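Local coordinates for protein hypothetical bacterial 6-phosphogluconolactonase (Bacteroides fragilis, PDB 3SCY) that is a putative 6-phosphogluconolactonase, a seven-bladed beta-propeller that probably hydrolyses the lactone of 6-phosphogluconate in sugar metabolism, at residues P57-E69 with S78-L92. Numbering follows the deposited sequence. Where two conformers were deposited one is given.
Sequences PSADGKFVYSVNE and SAFAFDKEKGTLHLL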
ATOM      1  N   PRO A  57      -5.569  -5.492   7.055  1.00 15.28           N
ATOM      2  CA  PRO A  57      -6.536  -5.936   8.059  1.00 15.83           C
ATOM      3  C   PRO A  57      -7.909  -5.340   7.753  1.00 18.80           C
ATOM      4  O   PRO A  57      -7.986  -4.275   7.106  1.00 19.80           O
ATOM      5  CB  PRO A  57      -5.994  -5.333   9.355  1.00 17.73           C
ATOM      6  CG  PRO A  57      -5.291  -4.045   8.890  1.00 21.41           C
ATOM      7  CD  PRO A  57      -4.846  -4.256   7.458  1.00 17.23           C
ATOM      8  N   SER A  58      -8.972  -5.961   8.229  1.00 16.18           N
ATOM      9  CA  SER A  58     -10.269  -5.322   8.139  1.00 17.14           C
ATOM     10  C   SER A  58     -10.237  -4.143   9.150  1.00 22.55           C
ATOM     11  O   SER A  58      -9.373  -4.102  10.052  1.00 21.50           O
ATOM     12  CB  SER A  58     -11.371  -6.319   8.472  1.00 20.34           C
ATOM     13  OG  SER A  58     -11.174  -6.815   9.787  1.00 22.23           O
ATOM     14  N   ALA A  59     -11.172  -3.192   9.011  1.00 22.18           N
ATOM     15  CA  ALA A  59     -11.187  -2.027   9.897  1.00 23.13           C
ATOM     16  C   ALA A  59     -11.382  -2.402  11.383  1.00 27.01           C
ATOM     17  O   ALA A  59     -10.803  -1.729  12.233  1.00 29.78           O
ATOM     18  CB  ALA A  59     -12.271  -1.063   9.444  1.00 24.32           C
ATOM     19  N   ASP A  60     -12.091  -3.502  11.696  1.00 24.76           N
ATOM     20  CA  ASP A  60     -12.312  -3.950  13.078  1.00 26.69           C
ATOM     21  C   ASP A  60     -11.149  -4.856  13.592  1.00 30.42           C
ATOM     22  O   ASP A  60     -11.185  -5.315  14.738  1.00 32.88           O
ATOM     23  CB  ASP A  60     -13.674  -4.659  13.209  1.00 29.36           C
ATOM     24  CG  ASP A  60     -13.862  -5.951  12.418  1.00 34.76           C
ATOM     25  OD1 ASP A  60     -12.885  -6.429  11.803  1.00 29.28           O
ATOM     26  OD2 ASP A  60     -14.979  -6.503  12.440  1.00 42.54           O
ATOM     27  N   GLY A  61     -10.186  -5.136  12.719  1.00 24.43           N
ATOM     28  CA  GLY A  61      -9.006  -5.957  13.009  1.00 24.56           C
ATOM     29  C   GLY A  61      -9.289  -7.437  13.232  1.00 26.89           C
ATOM     30  O   GLY A  61      -8.439  -8.151  13.770  1.00 29.21           O
ATOM     31  N   LYS A  62     -10.480  -7.912  12.861  1.00 21.03           N
ATOM     32  CA  LYS A  62     -10.874  -9.300  13.068  1.00 20.67           C
ATOM     33  C   LYS A  62     -10.527 -10.194  11.878  1.00 21.02           C
ATOM     34  O   LYS A  62     -10.588 -11.415  12.004  1.00 19.50           O
ATOM     35  CB  LYS A  62     -12.384  -9.401  13.367  1.00 23.83           C
ATOM     36  CG  LYS A  62     -12.821  -8.656  14.641  1.00 35.78           C
ATOM     37  CD  LYS A  62     -12.504  -9.397  15.926  1.00 47.93           C
ATOM     38  CE  LYS A  62     -12.923  -8.617  17.156  1.00 62.49           C
ATOM     39  NZ  LYS A  62     -14.400  -8.408  17.228  1.00 68.12           N
ATOM     40  N   PHE A  63     -10.206  -9.587  10.722  1.00 17.71           N
ATOM     41  CA  PHE A  63      -9.877 -10.317   9.502  1.00 15.66           C
ATOM     42  C   PHE A  63      -8.690  -9.718   8.837  1.00 17.88           C
ATOM     43  O   PHE A  63      -8.365  -8.545   9.035  1.00 18.21           O
ATOM     44  CB  PHE A  63     -11.062 -10.324   8.512  1.00 16.73           C
ATOM     45  CG  PHE A  63     -12.311 -10.925   9.104  1.00 17.62           C
ATOM     46  CD1 PHE A  63     -12.471 -12.309   9.180  1.00 19.83           C
ATOM     47  CD2 PHE A  63     -13.284 -10.115   9.671  1.00 21.64           C
ATOM     48  CE1 PHE A  63     -13.601 -12.866   9.793  1.00 22.01           C
ATOM     49  CE2 PHE A  63     -14.418 -10.674  10.278  1.00 23.93           C
ATOM     50  CZ  PHE A  63     -14.540 -12.041  10.375  1.00 22.61           C
ATOM     51  N   VAL A  64      -7.979 -10.552   8.076  1.00 16.31           N
ATOM     52  CA  VAL A  64      -6.863 -10.112   7.267  1.00 15.14           C
ATOM     53  C   VAL A  64      -7.070 -10.655   5.859  1.00 16.93           C
ATOM     54  O   VAL A  64      -7.486 -11.817   5.699  1.00 18.37           O
ATOM     55  CB  VAL A  64      -5.493 -10.528   7.860  1.00 17.79           C
ATOM     56  CG1 VAL A  64      -4.336 -10.331   6.866  1.00 18.00           C
ATOM     57  CG2 VAL A  64      -5.231  -9.742   9.140  1.00 17.92           C
ATOM     58  N   TYR A  65      -6.769  -9.832   4.850  1.00 15.19           N
ATOM     59  CA  TYR A  65      -6.878 -10.274   3.466  1.00 14.93           C
ATOM     60  C   TYR A  65      -5.562 -10.069   2.813  1.00 16.97           C
ATOM     61  O   TYR A  65      -4.952  -9.018   2.980  1.00 16.93           O
ATOM     62  CB  TYR A  65      -7.989  -9.521   2.711  1.00 15.80           C
ATOM     63  CG  TYR A  65      -9.323  -9.668   3.399  1.00 14.75           C
ATOM     64  CD1 TYR A  65     -10.144 -10.762   3.144  1.00 16.41           C
ATOM     65  CD2 TYR A  65      -9.732  -8.755   4.368  1.00 16.39           C
ATOM     66  CE1 TYR A  65     -11.357 -10.930   3.819  1.00 17.20           C
ATOM     67  CE2 TYR A  65     -10.915  -8.940   5.080  1.00 16.96           C
ATOM     68  CZ  TYR A  65     -11.733 -10.026   4.795  1.00 17.02           C
ATOM     69  OH  TYR A  65     -12.916 -10.210   5.464  1.00 18.34           O
ATOM     70  N   SER A  66      -5.078 -11.079   2.082  1.00 14.81           N
ATOM     71  CA  SER A  66      -3.798 -10.940   1.409  0.50 14.73           C
ATOM     72  C   SER A  66      -3.911 -11.307  -0.038  1.00 18.90           C
ATOM     73  O   SER A  66      -4.720 -12.152  -0.401  1.00 19.83           O
ATOM     74  CB  SER A  66      -2.735 -11.812   2.080  0.50 16.59           C
ATOM     75  OG  SER A  66      -2.756 -13.160   1.633  0.50 15.58           O
ATOM     76  N   VAL A  67      -3.043 -10.726  -0.858  1.00 17.19           N
ATOM     77  CA  VAL A  67      -2.970 -11.184  -2.231  1.00 17.38           C
ATOM     78  C   VAL A  67      -2.156 -12.483  -2.188  1.00 19.62           C
ATOM     79  O   VAL A  67      -1.522 -12.800  -1.159  1.00 20.39           O
ATOM     80  CB  VAL A  67      -2.314 -10.167  -3.193  1.00 19.88           C
ATOM     81  CG1 VAL A  67      -3.090  -8.858  -3.231  1.00 20.01           C
ATOM     82  CG2 VAL A  67      -0.825  -9.943  -2.851  1.00 19.13           C
ATOM     83  N   ASN A  68      -2.192 -13.241  -3.296  1.00 19.44           N
ATOM     84  CA  ASN A  68      -1.295 -14.369  -3.583  1.00 19.11           C
ATOM     85  C   ASN A  68      -0.741 -13.976  -4.936  1.00 20.85           C
ATOM     86  O   ASN A  68      -1.430 -14.149  -5.949  1.00 20.40           O
ATOM     87  CB  ASN A  68      -2.017 -15.726  -3.552  1.00 18.98           C
ATOM     88  CG  ASN A  68      -2.634 -16.004  -2.202  1.00 30.54           C
ATOM     89  OD1 ASN A  68      -1.944 -16.336  -1.231  1.00 29.87           O
ATOM     90  ND2 ASN A  68      -3.938 -15.811  -2.087  1.00 25.89           N
ATOM     91  N   GLU A  69       0.433 -13.334  -4.947  1.00 19.46           N
ATOM     92  CA  GLU A  69       0.959 -12.732  -6.164  1.00 19.82           C
ATOM     93  C   GLU A  69       1.660 -13.741  -7.059  1.00 25.29           C
ATOM     94  O   GLU A  69       2.834 -14.053  -6.873  1.00 25.45           O
ATOM     95  CB  GLU A  69       1.853 -11.528  -5.850  1.00 20.24           C
ATOM     96  CG  GLU A  69       2.149 -10.708  -7.094  1.00 23.21           C
ATOM     97  CD  GLU A  69       3.210  -9.639  -6.953  1.00 26.72           C
ATOM     98  OE1 GLU A  69       3.578  -9.297  -5.808  1.00 22.30           O
ATOM     99  OE2 GLU A  69       3.638  -9.104  -7.999  1.00 27.10           O
ATOM    100  N   SER A  78      -6.459 -14.355  -0.304  1.00 19.38           N
ATOM    101  CA  SER A  78      -6.730 -15.231   0.829  1.00 18.49           C
ATOM    102  C   SER A  78      -7.369 -14.415   1.931  1.00 20.25           C
ATOM    103  O   SER A  78      -6.934 -13.283   2.162  1.00 18.36           O
ATOM    104  CB  SER A  78      -5.428 -15.848   1.336  1.00 21.04           C
ATOM    105  OG  SER A  78      -4.804 -16.630   0.330  1.00 24.42           O
ATOM    106  N   ALA A  79      -8.362 -14.984   2.610  1.00 19.12           N
ATOM    107  CA  ALA A  79      -9.050 -14.360   3.729  1.00 18.65           C
ATOM    108  C   ALA A  79      -8.754 -15.133   4.985  1.00 20.17           C
ATOM    109  O   ALA A  79      -8.867 -16.366   4.984  1.00 20.41           O
ATOM    110  CB  ALA A  79     -10.550 -14.348   3.471  1.00 19.24           C
ATOM    111  N   PHE A  80      -8.422 -14.430   6.064  1.00 17.94           N
ATOM    112  CA  PHE A  80      -8.074 -15.041   7.340  1.00 18.20           C
ATOM    113  C   PHE A  80      -8.831 -14.444   8.497  1.00 21.43           C
ATOM    114  O   PHE A  80      -9.059 -13.228   8.505  1.00 20.00           O
ATOM    115  CB  PHE A  80      -6.580 -14.792   7.655  1.00 19.10           C
ATOM    116  CG  PHE A  80      -5.582 -15.242   6.624  1.00 20.15           C
ATOM    117  CD1 PHE A  80      -5.266 -14.430   5.541  1.00 20.05           C
ATOM    118  CD2 PHE A  80      -4.931 -16.470   6.754  1.00 21.90           C
ATOM    119  CE1 PHE A  80      -4.338 -14.832   4.593  1.00 21.67           C
ATOM    120  CE2 PHE A  80      -4.016 -16.885   5.791  1.00 24.08           C
ATOM    121  CZ  PHE A  80      -3.740 -16.069   4.712  1.00 21.64           C
ATOM    122  N   ALA A  81      -9.159 -15.260   9.502  1.00 20.04           N
ATOM    123  CA  ALA A  81      -9.611 -14.723  10.778  1.00 20.35           C
ATOM    124  C   ALA A  81      -8.346 -14.318  11.540  1.00 22.50           C
ATOM    125  O   ALA A  81      -7.355 -15.072  11.544  1.00 24.18           O
ATOM    126  CB  ALA A  81     -10.392 -15.755  11.560  1.00 22.29           C
ATOM    127  N   PHE A  82      -8.352 -13.139  12.139  1.00 19.91           N
ATOM    128  CA  PHE A  82      -7.176 -12.637  12.844  1.00 20.79           C
ATOM    129  C   PHE A  82      -7.460 -12.412  14.304  1.00 26.35           C
ATOM    130  O   PHE A  82      -8.506 -11.888  14.681  1.00 25.25           O
ATOM    131  CB  PHE A  82      -6.684 -11.324  12.181  1.00 21.37           C
ATOM    132  CG  PHE A  82      -5.389 -10.791  12.757  1.00 23.59           C
ATOM    133  CD1 PHE A  82      -4.233 -11.564  12.744  1.00 25.84           C
ATOM    134  CD2 PHE A  82      -5.309  -9.493  13.235  1.00 26.16           C
ATOM    135  CE1 PHE A  82      -3.034 -11.068  13.257  1.00 26.30           C
ATOM    136  CE2 PHE A  82      -4.107  -8.990  13.736  1.00 28.91           C
ATOM    137  CZ  PHE A  82      -2.980  -9.783  13.745  1.00 27.16           C
ATOM    138  N   ASP A  83      -6.518 -12.840  15.150  1.00 25.68           N
ATOM    139  CA  ASP A  83      -6.593 -12.618  16.594  1.00 27.60           C
ATOM    140  C   ASP A  83      -5.407 -11.713  16.926  1.00 32.33           C
ATOM    141  O   ASP A  83      -4.269 -12.175  16.938  1.00 31.78           O
ATOM    142  CB  ASP A  83      -6.600 -13.944  17.366  1.00 30.19           C
ATOM    143  CG  ASP A  83      -6.683 -13.793  18.878  1.00 40.70           C
ATOM    144  OD1 ASP A  83      -6.139 -12.797  19.412  1.00 40.08           O
ATOM    145  OD2 ASP A  83      -7.254 -14.683  19.528  1.00 45.90           O
ATOM    146  N   LYS A  84      -5.665 -10.402  17.071  1.00 30.85           N
ATOM    147  CA  LYS A  84      -4.676  -9.332  17.263  1.00 30.93           C
ATOM    148  C   LYS A  84      -3.790  -9.558  18.506  1.00 38.07           C
ATOM    149  O   LYS A  84      -2.603  -9.229  18.467  1.00 38.70           O
ATOM    150  CB  LYS A  84      -5.430  -7.983  17.312  1.00 34.69           C
ATOM    151  CG  LYS A  84      -4.862  -6.846  18.130  1.00 48.19           C
ATOM    152  CD  LYS A  84      -6.005  -6.056  18.745  1.00 52.92           C
ATOM    153  N   GLU A  85      -4.350 -10.152  19.567  1.00 35.06           N
ATOM    154  CA  GLU A  85      -3.610 -10.413  20.809  1.00 36.43           C
ATOM    155  C   GLU A  85      -2.613 -11.569  20.657  1.00 39.09           C
ATOM    156  O   GLU A  85      -1.500 -11.478  21.170  1.00 40.02           O
ATOM    157  CB  GLU A  85      -4.594 -10.727  21.948  1.00 39.55           C
ATOM    158  CG  GLU A  85      -5.442  -9.539  22.370  1.00 52.66           C
ATOM    159  N   LYS A  86      -3.017 -12.665  20.006  1.00 33.24           N
ATOM    160  CA  LYS A  86      -2.163 -13.837  19.785  1.00 32.33           C
ATOM    161  C   LYS A  86      -1.326 -13.697  18.516  1.00 35.00           C
ATOM    162  O   LYS A  86      -0.326 -14.402  18.360  1.00 34.83           O
ATOM    163  CB  LYS A  86      -2.999 -15.117  19.716  1.00 34.44           C
ATOM    164  CG  LYS A  86      -3.673 -15.464  21.031  1.00 42.01           C
ATOM    165  CD  LYS A  86      -4.730 -16.519  20.857  1.00 49.01           C
ATOM    166  CE  LYS A  86      -5.536 -16.714  22.125  1.00 59.26           C
ATOM    167  NZ  LYS A  86      -6.439 -15.559  22.404  1.00 64.47           N
ATOM    168  N   GLY A  87      -1.764 -12.815  17.616  1.00 28.73           N
ATOM    169  CA  GLY A  87      -1.111 -12.583  16.334  1.00 26.41           C
ATOM    170  C   GLY A  87      -1.326 -13.745  15.385  1.00 27.09           C
ATOM    171  O   GLY A  87      -0.572 -13.900  14.427  1.00 26.24           O
ATOM    172  N   THR A  88      -2.369 -14.549  15.615  1.00 24.72           N
ATOM    173  CA  THR A  88      -2.608 -15.746  14.825  1.00 24.60           C
ATOM    174  C   THR A  88      -3.527 -15.464  13.674  1.00 26.75           C
ATOM    175  O   THR A  88      -4.456 -14.664  13.800  1.00 26.63           O
ATOM    176  CB  THR A  88      -3.175 -16.889  15.691  1.00 33.43           C
ATOM    177  OG1 THR A  88      -4.334 -16.410  16.360  1.00 33.54           O
ATOM    178  CG2 THR A  88      -2.152 -17.427  16.687  1.00 34.66           C
ATOM    179  N   LEU A  89      -3.261 -16.130  12.546  1.00 22.73           N
ATOM    180  CA  LEU A  89      -4.056 -16.049  11.323  1.00 21.58           C
ATOM    181  C   LEU A  89      -4.647 -17.411  11.034  1.00 25.56           C
ATOM    182  O   LEU A  89      -3.912 -18.402  11.047  1.00 26.85           O
ATOM    183  CB  LEU A  89      -3.196 -15.602  10.151  1.00 21.40           C
ATOM    184  CG  LEU A  89      -2.779 -14.150  10.205  1.00 24.53           C
ATOM    185  CD1 LEU A  89      -1.501 -13.917   9.415  1.00 26.90           C
ATOM    186  CD2 LEU A  89      -3.890 -13.258   9.716  1.00 23.64           C
ATOM    187  N   HIS A  90      -5.950 -17.481  10.800  1.00 21.10           N
ATOM    188  CA  HIS A  90      -6.583 -18.761  10.489  1.00 21.19           C
ATOM    189  C   HIS A  90      -7.262 -18.628   9.181  1.00 24.76           C
ATOM    190  O   HIS A  90      -8.262 -17.917   9.089  1.00 23.67           O
ATOM    191  CB  HIS A  90      -7.578 -19.220  11.584  1.00 23.44           C
ATOM    192  CG  HIS A  90      -6.912 -19.702  12.844  1.00 28.64           C
ATOM    193  ND1 HIS A  90      -6.488 -18.822  13.802  1.00 30.52           N
ATOM    194  CD2 HIS A  90      -6.637 -20.964  13.250  1.00 32.13           C
ATOM    195  CE1 HIS A  90      -5.961 -19.557  14.764  1.00 31.34           C
ATOM    196  NE2 HIS A  90      -6.035 -20.859  14.481  1.00 32.94           N
ATOM    197  N   LEU A  91      -6.711 -19.259   8.147  1.00 22.93           N
ATOM    198  CA  LEU A  91      -7.270 -19.186   6.809  1.00 23.64           C
ATOM    199  C   LEU A  91      -8.737 -19.590   6.808  1.00 26.54           C
ATOM    200  O   LEU A  91      -9.128 -20.597   7.409  1.00 25.70           O
ATOM    201  CB  LEU A  91      -6.467 -20.072   5.839  1.00 24.81           C
ATOM    202  CG  LEU A  91      -6.879 -20.046   4.362  1.00 28.16           C
ATOM    203  CD1 LEU A  91      -6.569 -18.693   3.698  1.00 26.42           C
ATOM    204  CD2 LEU A  91      -6.237 -21.194   3.603  1.00 33.75           C
ATOM    205  N   LEU A  92      -9.550 -18.778   6.121  1.00 22.07           N
ATOM    206  CA  LEU A  92     -10.966 -19.053   5.944  1.00 21.87           C
ATOM    207  C   LEU A  92     -11.181 -19.623   4.564  1.00 24.11           C
ATOM    208  O   LEU A  92     -11.805 -20.675   4.419  1.00 24.49           O
ATOM    209  CB  LEU A  92     -11.815 -17.789   6.146  1.00 21.03           C
ATOM    210  CG  LEU A  92     -11.691 -17.077   7.510  1.00 23.14           C
ATOM    211  CD1 LEU A  92     -12.606 -15.858   7.538  1.00 24.14           C
ATOM    212  CD2 LEU A  92     -12.033 -17.993   8.669  1.00 26.06           C
TER
HETATM  213  O   HOH W   1      -8.388  -9.323  16.270  1.00 31.53           O
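V64 crosses F82 obliquely where strands 63-68 and 76-83, the second and third strands of one four-stranded propeller blade, pair as an antiparallel hairpin. V64 buries the most surface in this contact. Its CG2, set anti to the carbonyl carbon, lies 3.7 Å from F82 CB and 3.8 Å from F82 CG, while its CB takes L89 CD2 at 3.7 Å, reaching across from the next strand at about a right angle. V64, F80 and F82 lie on a face that packs against the blade of strands 13-20 and 28-35, where L17 and I29 close over this apolar patch. F82 has CG anti to its backbone N (chi1 -175°), which brings its CD2 edge to 3.4 Å from G61 O. The backbone holds V64 opposite F80 by two bonds, V64 N to F80 O and F80 N to V64 O. S78, nearly as well covered as V64, is gripped the same way, S66 N bonding S78 O and S78 N bonding S66 O (2.8 Å), and the end of the N68 side chain comes close to S78 OG. On the other face Y65 lays CE1 against A79 CB at 3.5 Å, and its hydroxyl bonds G131 O. Past the last direct bond, F82 N to K62 O (2.8 Å), a water donates to G61 O and F82 O and accepts from K84 N at 3.0 Å.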